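PDB 4YCS: uncharacterized protein from Peptoclostridium difficile 630, which is a putative lipoprotein of unknown function that probably serves as a PnrA-like substrate-binding component of an ABC transporter. Local coordinates for residues N33-Q36 and K37-I41. Numbering follows the deposited sequence.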
# COMPACT_ATOMS: atom_id res chain seq x y z
N ASN A 33 -5.21 -8.92 -5.72
CA ASN A 33 -6.20 -9.79 -6.33
C ASN A 33 -6.34 -11.18 -5.70
O ASN A 33 -7.45 -11.68 -5.54
CB ASN A 33 -5.96 -9.89 -7.82
CG ASN A 33 -7.26 -10.04 -8.58
OD1 ASN A 33 -7.63 -11.15 -8.96
ND2 ASN A 33 -7.99 -8.93 -8.76
N ASN A 34 -5.22 -11.78 -5.31
CA ASN A 34 -5.21 -13.09 -4.64
C ASN A 34 -5.83 -13.02 -3.24
O ASN A 34 -6.57 -13.90 -2.81
CB ASN A 34 -3.77 -13.64 -4.52
CG ASN A 34 -3.21 -14.20 -5.84
OD1 ASN A 34 -3.94 -14.69 -6.68
ND2 ASN A 34 -1.89 -14.14 -5.99
N ALA A 35 -5.50 -11.97 -2.51
CA ALA A 35 -6.09 -11.75 -1.20
C ALA A 35 -7.61 -11.63 -1.32
O ALA A 35 -8.33 -12.22 -0.52
CB ALA A 35 -5.50 -10.52 -0.56
N GLN A 36 -8.08 -10.91 -2.33
CA GLN A 36 -9.51 -10.69 -2.55
C GLN A 36 -10.29 -11.98 -2.75
O GLN A 36 -11.47 -12.11 -2.34
CB GLN A 36 -9.73 -9.73 -3.73
CG GLN A 36 -11.20 -9.38 -3.96
CD GLN A 36 -11.41 -8.37 -5.06
OE1 GLN A 36 -11.17 -8.66 -6.21
NE2 GLN A 36 -11.88 -7.19 -4.70
N LYS A 37 -9.64 -12.95 -3.38
CA LYS A 37 -10.21 -14.24 -3.61
C LYS A 37 -10.40 -15.04 -2.32
O LYS A 37 -11.28 -15.88 -2.23
CB LYS A 37 -9.35 -15.03 -4.57
CG LYS A 37 -9.28 -14.40 -5.94
CD LYS A 37 -8.51 -15.29 -6.89
CE LYS A 37 -8.48 -14.70 -8.29
NZ LYS A 37 -7.87 -15.64 -9.26
N LYS A 38 -9.59 -14.79 -1.32
CA LYS A 38 -9.72 -15.52 -0.07
C LYS A 38 -10.55 -14.77 0.96
O LYS A 38 -10.99 -15.36 1.92
CB LYS A 38 -8.34 -15.79 0.52
CG LYS A 38 -7.44 -16.60 -0.41
CD LYS A 38 -5.97 -16.49 -0.06
CE LYS A 38 -5.08 -17.00 -1.19
NZ LYS A 38 -5.17 -18.48 -1.31
N LEU A 39 -10.74 -13.48 0.77
CA LEU A 39 -11.39 -12.67 1.75
C LEU A 39 -12.60 -11.97 1.16
O LEU A 39 -12.77 -11.91 -0.05
CB LEU A 39 -10.42 -11.61 2.23
CG LEU A 39 -8.99 -12.05 2.58
CD1 LEU A 39 -8.04 -10.85 2.50
CD2 LEU A 39 -8.99 -12.70 3.95
N ASN A 40 -13.37 -11.33 2.02
CA ASN A 40 -14.44 -10.46 1.59
C ASN A 40 -13.96 -9.02 1.59
O ASN A 40 -14.17 -8.24 2.58
CB ASN A 40 -15.65 -10.65 2.52
CG ASN A 40 -16.80 -9.72 2.16
OD1 ASN A 40 -16.89 -9.23 1.02
ND2 ASN A 40 -17.66 -9.43 3.15
N ILE A 41 -13.26 -8.63 0.52
CA ILE A 41 -12.73 -7.31 0.49
C ILE A 41 -13.01 -6.61 -0.82
O ILE A 41 -12.98 -7.23 -1.90
CB ILE A 41 -11.21 -7.22 0.84
CG1 ILE A 41 -10.36 -8.02 -0.11
CG2 ILE A 41 -10.97 -7.67 2.27
CD1 ILE A 41 -8.90 -7.60 -0.11
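The C-terminal end of helix 22-38 and the turn into strand 41-48 form the alpha-to-beta connection of the beta-alpha-beta unit made by strand 8-15, helix 22-38 and strand 41-48, and Gln36 and Ile41 tie the two elements together. Gln36 NE2 donates to Ile41 O at 3.0 Å with a fairly straight N-H...O angle of 156°. The acceptor lies close to the amide plane of Gln36, whereas the donor is tilted from the carbonyl plane of Ile41. The Gln36 amide reaches the strand because chi1 (-176°) swings CG away from the backbone N and the chain stays extended to CD. Ile41 also lays CG1 against the base of this side chain, 3.7 Å from Gln36 CA. Meanwhile the helix runs out: Lys38 N binds Ala35 O at 3.0 Å, an i to i-3 bond with the donor well above the carbonyl plane, and Leu39 N reaches the same oxygen only weakly. Leu39 CD1 packs on Ala35 CB at 4.0 Å; Ala35 touches Ile123 and Leu39 touches Ala124 of helix 118-127, while Ile41 touches Met127 of the same helix and Val10 of strand 8-15. The Lys37 and Asn33 side chains cross obliquely, Lys37 CE 3.7 Å from Asn33 OD1. Most backbone bonds here are weak, Lys38 N to Ala35 O being the exception, and the Gln36 amide adds a bond of good geometry across the turn.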